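Local coordinates for protein type C neurotoxin (PDB 3PME) that probably binds nerve-cell surface receptors such as gangliosides and membrane lipids, acting as the receptor-binding domain of a C/D mosaic botulinum neurotoxin, at residues I52-N57 and I179-D184; Y88-S93 and L193-F198. All blocks are in the same frame, centred on the assembly; numbering follows the deposited sequence.

Contact 1 of 2, residues I52-N57 and I179-D184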
ATOM      1  N   ILE A  52     -11.738  -1.225 -20.015  1.00 26.55           N
ATOM      2  CA  ILE A  52     -12.613  -0.092 -19.787  1.00 25.40           C
ATOM      3  C   ILE A  52     -12.363   0.884 -20.925  1.00 25.98           C
ATOM      4  O   ILE A  52     -11.231   1.294 -21.149  1.00 26.49           O
ATOM      5  CB  ILE A  52     -12.323   0.597 -18.456  1.00 25.50           C
ATOM      6  CG1 ILE A  52     -12.485  -0.389 -17.295  1.00 29.90           C
ATOM      7  CG2 ILE A  52     -13.241   1.805 -18.283  1.00 28.14           C
ATOM      8  CD1 ILE A  52     -12.174   0.215 -15.935  1.00 28.21           C
ATOM      9  N   ILE A  53     -13.409   1.229 -21.665  1.00 25.72           N
ATOM     10  CA  ILE A  53     -13.267   2.165 -22.772  1.00 23.94           C
ATOM     11  C   ILE A  53     -13.889   3.487 -22.364  1.00 26.84           C
ATOM     12  O   ILE A  53     -15.076   3.546 -22.037  1.00 26.86           O
ATOM     13  CB  ILE A  53     -13.990   1.665 -24.035  1.00 26.96           C
ATOM     14  CG1 ILE A  53     -13.622   0.208 -24.345  1.00 32.32           C
ATOM     15  CG2 ILE A  53     -13.730   2.603 -25.215  1.00 26.09           C
ATOM     16  CD1 ILE A  53     -12.160  -0.081 -24.313  1.00 37.84           C
ATOM     17  N   VAL A  54     -13.089   4.547 -22.355  1.00 23.04           N
ATOM     18  CA  VAL A  54     -13.592   5.867 -21.993  1.00 22.55           C
ATOM     19  C   VAL A  54     -13.589   6.774 -23.215  1.00 25.38           C
ATOM     20  O   VAL A  54     -12.558   6.955 -23.843  1.00 25.26           O
ATOM     21  CB  VAL A  54     -12.743   6.507 -20.875  1.00 21.89           C
ATOM     22  CG1 VAL A  54     -13.288   7.880 -20.496  1.00 26.34           C
ATOM     23  CG2 VAL A  54     -12.691   5.588 -19.647  1.00 26.99           C
ATOM     24  N   ASN A  55     -14.751   7.318 -23.563  1.00 24.26           N
ATOM     25  CA  ASN A  55     -14.827   8.317 -24.626  1.00 24.94           C
ATOM     26  C   ASN A  55     -15.197   9.672 -24.048  1.00 28.15           C
ATOM     27  O   ASN A  55     -16.320   9.869 -23.582  1.00 27.99           O
ATOM     28  CB  ASN A  55     -15.860   7.907 -25.675  1.00 28.33           C
ATOM     29  CG  ASN A  55     -15.389   6.760 -26.532  1.00 30.23           C
ATOM     30  OD1 ASN A  55     -14.520   6.930 -27.383  1.00 36.79           O
ATOM     31  ND2 ASN A  55     -15.963   5.584 -26.320  1.00 33.68           N
ATOM     32  N   LEU A  56     -14.242  10.593 -24.059  1.00 27.42           N
ATOM     33  CA  LEU A  56     -14.479  11.951 -23.600  1.00 26.16           C
ATOM     34  C   LEU A  56     -15.312  12.700 -24.624  1.00 29.96           C
ATOM     35  O   LEU A  56     -15.284  12.380 -25.811  1.00 26.81           O
ATOM     36  CB  LEU A  56     -13.153  12.692 -23.425  1.00 28.02           C
ATOM     37  CG  LEU A  56     -12.303  12.450 -22.174  1.00 33.47           C
ATOM     38  CD1 LEU A  56     -12.108  10.974 -21.908  1.00 32.84           C
ATOM     39  CD2 LEU A  56     -10.954  13.167 -22.343  1.00 36.65           C
ATOM     40  N   ASN A  57     -16.057  13.690 -24.148  1.00 28.83           N
ATOM     41  CA  ASN A  57     -16.659  14.676 -25.015  1.00 31.18           C
ATOM     42  C   ASN A  57     -15.505  15.369 -25.708  1.00 31.02           C
ATOM     43  O   ASN A  57     -14.675  16.014 -25.061  1.00 29.55           O
ATOM     44  CB  ASN A  57     -17.465  15.675 -24.182  1.00 30.72           C
ATOM     45  CG  ASN A  57     -18.146  16.731 -25.027  1.00 36.27           C
ATOM     46  OD1 ASN A  57     -17.618  17.165 -26.051  1.00 31.16           O
ATOM     47  ND2 ASN A  57     -19.326  17.162 -24.594  1.00 37.99           N
ATOM     48  N   ILE A 179      -9.814   6.600 -24.394  1.00 22.84           N
ATOM     49  CA  ILE A 179      -8.788   6.024 -23.528  1.00 22.34           C
ATOM     50  C   ILE A 179      -9.202   4.601 -23.262  1.00 22.62           C
ATOM     51  O   ILE A 179     -10.323   4.358 -22.804  1.00 24.96           O
ATOM     52  CB  ILE A 179      -8.697   6.767 -22.187  1.00 22.84           C
ATOM     53  CG1 ILE A 179      -8.432   8.251 -22.417  1.00 22.98           C
ATOM     54  CG2 ILE A 179      -7.580   6.192 -21.326  1.00 23.16           C
ATOM     55  CD1 ILE A 179      -8.592   9.084 -21.160  1.00 24.64           C
ATOM     56  N   VAL A 180      -8.313   3.654 -23.547  1.00 20.18           N
ATOM     57  CA  VAL A 180      -8.619   2.247 -23.299  1.00 22.79           C
ATOM     58  C   VAL A 180      -7.742   1.681 -22.189  1.00 24.14           C
ATOM     59  O   VAL A 180      -6.512   1.630 -22.329  1.00 22.21           O
ATOM     60  CB  VAL A 180      -8.418   1.401 -24.569  1.00 23.38           C
ATOM     61  CG1 VAL A 180      -8.686  -0.077 -24.282  1.00 25.31           C
ATOM     62  CG2 VAL A 180      -9.303   1.922 -25.703  1.00 26.57           C
ATOM     63  N   PHE A 181      -8.382   1.246 -21.099  1.00 20.59           N
ATOM     64  CA  PHE A 181      -7.694   0.580 -19.999  1.00 21.54           C
ATOM     65  C   PHE A 181      -7.757  -0.922 -20.232  1.00 25.37           C
ATOM     66  O   PHE A 181      -8.841  -1.471 -20.460  1.00 25.78           O
ATOM     67  CB  PHE A 181      -8.374   0.888 -18.667  1.00 22.48           C
ATOM     68  CG  PHE A 181      -8.279   2.326 -18.254  1.00 24.47           C
ATOM     69  CD1 PHE A 181      -9.142   3.265 -18.786  1.00 23.13           C
ATOM     70  CD2 PHE A 181      -7.340   2.732 -17.312  1.00 21.21           C
ATOM     71  CE1 PHE A 181      -9.060   4.604 -18.400  1.00 23.93           C
ATOM     72  CE2 PHE A 181      -7.263   4.058 -16.919  1.00 23.09           C
ATOM     73  CZ  PHE A 181      -8.121   4.993 -17.462  1.00 23.10           C
ATOM     74  N   GLY A 182      -6.611  -1.592 -20.171  1.00 21.42           N
ATOM     75  CA  GLY A 182      -6.606  -3.037 -20.315  1.00 26.85           C
ATOM     76  C   GLY A 182      -5.356  -3.618 -20.934  1.00 28.77           C
ATOM     77  O   GLY A 182      -4.632  -2.932 -21.660  1.00 27.62           O
ATOM     78  N   ILE A 183      -5.105  -4.893 -20.649  1.00 27.29           N
ATOM     79  CA  ILE A 183      -3.944  -5.595 -21.183  1.00 30.41           C
ATOM     80  C   ILE A 183      -4.345  -6.515 -22.329  1.00 36.77           C
ATOM     81  O   ILE A 183      -5.198  -7.389 -22.164  1.00 38.06           O
ATOM     82  CB  ILE A 183      -3.255  -6.425 -20.088  1.00 36.29           C
ATOM     83  CG1 ILE A 183      -2.873  -5.525 -18.913  1.00 35.41           C
ATOM     84  CG2 ILE A 183      -2.041  -7.158 -20.644  1.00 36.32           C
ATOM     85  CD1 ILE A 183      -2.358  -6.284 -17.704  1.00 38.44           C
ATOM     86  N   ASP A 184      -3.728  -6.314 -23.490  1.00 41.26           N
ATOM     87  CA  ASP A 184      -4.034  -7.105 -24.681  1.00 44.07           C
ATOM     88  C   ASP A 184      -3.149  -8.339 -24.818  1.00 45.01           C
ATOM     89  O   ASP A 184      -3.560  -9.344 -25.403  1.00 49.46           O
ATOM     90  CB  ASP A 184      -3.924  -6.247 -25.943  1.00 45.72           C
ATOM     91  CG  ASP A 184      -5.276  -5.810 -26.469  1.00 47.95           C
ATOM     92  OD1 ASP A 184      -6.288  -6.463 -26.136  1.00 45.42           O
ATOM     93  OD2 ASP A 184      -5.325  -4.818 -27.227  1.00 52.79           O
TER
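I52 and V54 of strand 51-55 pair antiparallel with F181 and I179 of strand 178-181, each pair joined by two backbone hydrogen bonds; the short strand axes come within 4.8 Å. I52 N donates to F181 O (2.9 Å) and F181 N returns a bond to I52 O (2.8 Å), while V54 and I179 exchange a similar pair. Between them lies the non-hydrogen-bonded pair I53 and V180. The F181 side chain rises beside I52 and V54 on the same face of the sheet, its ring edge turned to them. Its CB lies 4.0 Å from I52 CB. With CG anti to the carbonyl carbon (chi1 -66°), CD1 comes 3.7 Å from I52 O, which sits at the ring edge in the ring plane, and CE1 reaches V54 CG2 at 4.0 Å. These residues lie in the N-terminal half of the domain, of the concanavalin-like lectin class; on this face V54 and I179 pack on L8 and F181 on L10 of strand 6-13, while I52 meets V27 and L29 of strand 26-30. F43 meets the F181 ring edge-to-face. Beyond the strand end, the L56 and I179 side chains pass at an angle, their CD1 methyls 4.1 Å apart. On the other face I53 and V180 lie side by side. Turned by chi2 of -48°, I53 CD1 approaches V180 CG1 to 3.5 Å, tighter than ordinary van der Waals packing.

Contact 2 of 2, residues Y88-S93 and L193-F198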
ATOM      1  N   TYR A  88       3.906  -4.392 -21.535  1.00 24.69           N
ATOM      2  CA  TYR A  88       2.450  -4.470 -21.575  1.00 26.15           C
ATOM      3  C   TYR A  88       1.879  -3.061 -21.639  1.00 27.50           C
ATOM      4  O   TYR A  88       2.185  -2.235 -20.783  1.00 26.71           O
ATOM      5  CB  TYR A  88       1.907  -5.164 -20.315  1.00 22.32           C
ATOM      6  CG  TYR A  88       2.518  -6.530 -20.047  1.00 26.37           C
ATOM      7  CD1 TYR A  88       1.888  -7.688 -20.469  1.00 32.23           C
ATOM      8  CD2 TYR A  88       3.745  -6.648 -19.402  1.00 25.74           C
ATOM      9  CE1 TYR A  88       2.455  -8.937 -20.241  1.00 27.29           C
ATOM     10  CE2 TYR A  88       4.315  -7.889 -19.170  1.00 27.02           C
ATOM     11  CZ  TYR A  88       3.666  -9.025 -19.593  1.00 28.69           C
ATOM     12  OH  TYR A  88       4.245 -10.257 -19.368  1.00 32.54           O
ATOM     13  N   THR A  89       1.062  -2.778 -22.648  1.00 25.48           N
ATOM     14  CA  THR A  89       0.322  -1.524 -22.651  1.00 24.92           C
ATOM     15  C   THR A  89      -0.860  -1.662 -21.701  1.00 23.03           C
ATOM     16  O   THR A  89      -1.636  -2.610 -21.805  1.00 26.85           O
ATOM     17  CB  THR A  89      -0.168  -1.156 -24.063  1.00 26.38           C
ATOM     18  OG1 THR A  89       0.967  -0.923 -24.908  1.00 29.75           O
ATOM     19  CG2 THR A  89      -1.018   0.108 -24.023  1.00 27.10           C
ATOM     20  N   ILE A  90      -0.993  -0.723 -20.769  1.00 20.64           N
ATOM     21  CA  ILE A  90      -2.041  -0.782 -19.760  1.00 22.38           C
ATOM     22  C   ILE A  90      -3.130   0.273 -19.979  1.00 22.90           C
ATOM     23  O   ILE A  90      -4.312   0.016 -19.759  1.00 21.76           O
ATOM     24  CB  ILE A  90      -1.444  -0.569 -18.356  1.00 22.01           C
ATOM     25  CG1 ILE A  90      -0.330  -1.591 -18.099  1.00 29.71           C
ATOM     26  CG2 ILE A  90      -2.531  -0.618 -17.286  1.00 27.35           C
ATOM     27  CD1 ILE A  90      -0.732  -2.991 -18.383  1.00 28.61           C
ATOM     28  N   ILE A  91      -2.727   1.472 -20.389  1.00 20.18           N
ATOM     29  CA  ILE A  91      -3.696   2.524 -20.670  1.00 20.42           C
ATOM     30  C   ILE A  91      -3.292   3.077 -22.019  1.00 19.67           C
ATOM     31  O   ILE A  91      -2.157   3.514 -22.187  1.00 21.26           O
ATOM     32  CB  ILE A  91      -3.653   3.663 -19.630  1.00 20.58           C
ATOM     33  CG1 ILE A  91      -3.751   3.112 -18.203  1.00 21.80           C
ATOM     34  CG2 ILE A  91      -4.781   4.661 -19.888  1.00 22.49           C
ATOM     35  CD1 ILE A  91      -3.580   4.187 -17.133  1.00 22.50           C
ATOM     36  N   ASN A  92      -4.200   3.036 -22.988  1.00 20.68           N
ATOM     37  CA  ASN A  92      -3.838   3.389 -24.359  1.00 21.39           C
ATOM     38  C   ASN A  92      -4.666   4.535 -24.890  1.00 21.14           C
ATOM     39  O   ASN A  92      -5.895   4.455 -24.927  1.00 22.43           O
ATOM     40  CB  ASN A  92      -4.021   2.177 -25.270  1.00 23.50           C
ATOM     41  CG  ASN A  92      -3.343   2.344 -26.607  1.00 28.94           C
ATOM     42  OD1 ASN A  92      -2.798   3.405 -26.917  1.00 28.20           O
ATOM     43  ND2 ASN A  92      -3.358   1.285 -27.409  1.00 35.72           N
ATOM     44  N   SER A  93      -3.994   5.606 -25.296  1.00 20.84           N
ATOM     45  CA  SER A  93      -4.662   6.722 -25.951  1.00 20.02           C
ATOM     46  C   SER A  93      -3.818   7.165 -27.139  1.00 21.13           C
ATOM     47  O   SER A  93      -3.607   8.361 -27.355  1.00 21.04           O
ATOM     48  CB  SER A  93      -4.920   7.873 -24.974  1.00 20.58           C
ATOM     49  OG  SER A  93      -5.933   8.746 -25.456  1.00 21.52           O
ATOM     50  N   LEU A 193      -3.282  -6.404 -12.257  1.00 20.52           N
ATOM     51  CA  LEU A 193      -2.997  -5.130 -11.617  1.00 18.19           C
ATOM     52  C   LEU A 193      -4.289  -4.432 -11.257  1.00 19.94           C
ATOM     53  O   LEU A 193      -5.360  -4.757 -11.783  1.00 21.53           O
ATOM     54  CB  LEU A 193      -2.156  -4.229 -12.534  1.00 19.84           C
ATOM     55  CG  LEU A 193      -2.813  -3.714 -13.814  1.00 21.86           C
ATOM     56  CD1 LEU A 193      -3.554  -2.418 -13.577  1.00 25.61           C
ATOM     57  CD2 LEU A 193      -1.762  -3.508 -14.887  1.00 28.48           C
ATOM     58  N   TRP A 194      -4.170  -3.453 -10.369  1.00 18.20           N
ATOM     59  CA  TRP A 194      -5.297  -2.654  -9.916  1.00 19.19           C
ATOM     60  C   TRP A 194      -4.934  -1.203 -10.124  1.00 20.42           C
ATOM     61  O   TRP A 194      -3.775  -0.824  -9.950  1.00 18.30           O
ATOM     62  CB  TRP A 194      -5.551  -2.857  -8.416  1.00 18.71           C
ATOM     63  CG  TRP A 194      -5.958  -4.235  -7.980  1.00 19.62           C
ATOM     64  CD1 TRP A 194      -7.209  -4.629  -7.616  1.00 22.75           C
ATOM     65  CD2 TRP A 194      -5.104  -5.383  -7.804  1.00 17.85           C
ATOM     66  NE1 TRP A 194      -7.198  -5.955  -7.238  1.00 22.79           N
ATOM     67  CE2 TRP A 194      -5.922  -6.441  -7.341  1.00 22.66           C
ATOM     68  CE3 TRP A 194      -3.737  -5.618  -7.981  1.00 20.40           C
ATOM     69  CZ2 TRP A 194      -5.420  -7.718  -7.075  1.00 21.13           C
ATOM     70  CZ3 TRP A 194      -3.237  -6.890  -7.714  1.00 19.76           C
ATOM     71  CH2 TRP A 194      -4.084  -7.927  -7.263  1.00 21.12           C
ATOM     72  N   ILE A 195      -5.932  -0.399 -10.470  1.00 19.60           N
ATOM     73  CA  ILE A 195      -5.782   1.052 -10.536  1.00 19.73           C
ATOM     74  C   ILE A 195      -6.897   1.654  -9.693  1.00 19.22           C
ATOM     75  O   ILE A 195      -7.985   1.081  -9.598  1.00 18.44           O
ATOM     76  CB  ILE A 195      -5.893   1.543 -11.986  1.00 17.97           C
ATOM     77  CG1 ILE A 195      -4.639   1.129 -12.764  1.00 20.81           C
ATOM     78  CG2 ILE A 195      -6.071   3.078 -12.051  1.00 20.05           C
ATOM     79  CD1 ILE A 195      -4.772   1.298 -14.269  1.00 22.32           C
ATOM     80  N   ARG A 196      -6.649   2.791  -9.063  1.00 18.89           N
ATOM     81  CA  ARG A 196      -7.748   3.504  -8.409  1.00 18.21           C
ATOM     82  C   ARG A 196      -7.633   5.012  -8.559  1.00 21.32           C
ATOM     83  O   ARG A 196      -6.548   5.550  -8.758  1.00 18.56           O
ATOM     84  CB  ARG A 196      -7.874   3.124  -6.931  1.00 18.63           C
ATOM     85  CG  ARG A 196      -6.881   3.839  -6.001  1.00 18.16           C
ATOM     86  CD  ARG A 196      -7.168   3.381  -4.587  1.00 20.31           C
ATOM     87  NE  ARG A 196      -6.629   4.246  -3.546  1.00 23.01           N
ATOM     88  CZ  ARG A 196      -5.495   4.014  -2.904  1.00 19.28           C
ATOM     89  NH1 ARG A 196      -4.748   2.957  -3.215  1.00 22.46           N
ATOM     90  NH2 ARG A 196      -5.112   4.823  -1.932  1.00 19.38           N
ATOM     91  N   ASP A 197      -8.771   5.679  -8.444  1.00 19.38           N
ATOM     92  CA  ASP A 197      -8.852   7.133  -8.430  1.00 19.21           C
ATOM     93  C   ASP A 197      -8.210   7.763  -9.669  1.00 19.88           C
ATOM     94  O   ASP A 197      -7.423   8.705  -9.573  1.00 20.76           O
ATOM     95  CB  ASP A 197      -8.267   7.701  -7.131  1.00 18.78           C
ATOM     96  CG  ASP A 197      -9.044   7.256  -5.901  1.00 24.80           C
ATOM     97  OD1 ASP A 197     -10.186   7.725  -5.722  1.00 31.90           O
ATOM     98  OD2 ASP A 197      -8.517   6.444  -5.124  1.00 33.72           O
ATOM     99  N   PHE A 198      -8.566   7.248 -10.835  1.00 18.43           N
ATOM    100  CA  PHE A 198      -8.021   7.794 -12.076  1.00 18.72           C
ATOM    101  C   PHE A 198      -8.631   9.163 -12.411  1.00 20.07           C
ATOM    102  O   PHE A 198      -9.861   9.285 -12.541  1.00 21.65           O
ATOM    103  CB  PHE A 198      -8.218   6.839 -13.249  1.00 17.67           C
ATOM    104  CG  PHE A 198      -7.483   7.274 -14.483  1.00 18.90           C
ATOM    105  CD1 PHE A 198      -8.101   8.092 -15.422  1.00 19.92           C
ATOM    106  CD2 PHE A 198      -6.172   6.888 -14.682  1.00 19.90           C
ATOM    107  CE1 PHE A 198      -7.419   8.518 -16.550  1.00 22.21           C
ATOM    108  CE2 PHE A 198      -5.473   7.308 -15.812  1.00 18.29           C
ATOM    109  CZ  PHE A 198      -6.098   8.127 -16.746  1.00 20.18           C
TER
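I90 and L193 make the nearest backbone approach, with CA atoms 9.3 Å apart, so the two segments meet through side chains alone; in segment 88-93 the chain turns a corner at I91, and a classic beta bulge sets both I90 and I91 opposite L102. The bulge lets these consecutive isoleucines point the same way, toward strand 193-201. I90 and L193 meet tip to tip, CD1 against CD2 at 3.7 Å, and the same L193 methyl also lies 3.8 Å from I90 CG2. With CG between backbone N and carbonyl carbon (chi1 67°), L193 turns CD2 to I90. I195 CD1 bridges the two isoleucines, at 4.2 Å from both I90 CG2 and I91 CD1. F198 follows two residues after R196, yet still faces the isoleucines, because D197 adopts a left-handed backbone conformation (phi 56°) that shifts the strand's alternation. The F198 ring and I91 slide past one another in opposite directions, CE2 standing 3.9 Å from I91 CD1, which approaches the ring obliquely. Purely apolar, the contact is buried. Around the contact, L45 and F43 of strand 42-45 pack on L193 and I195, W100 and L102 of strand 100-105 back I91, and F181 of strand 178-181 meets F198 edge-to-face.

From the N terminus the chain first passes 52-57, then 88-93, then returns at 179-184 to close the loop of contact 1, and reaches 193-198 a few residues later to close that of contact 2. The two loops therefore cross, each containing one segment of the other. Their centres lie 9 Å apart, and 88-93 joins them: V180 O with N92 N and G182 N with I90 O are probable hydrogen bonds, both 2.8 Å. Contact 1 joins two strands of a small three-stranded sheet, whereas contact 2 packs the corner at 88-93 onto the larger sheet containing strand 193-201. Together they tie three sheets of the lectin-like half around a shared apolar interior.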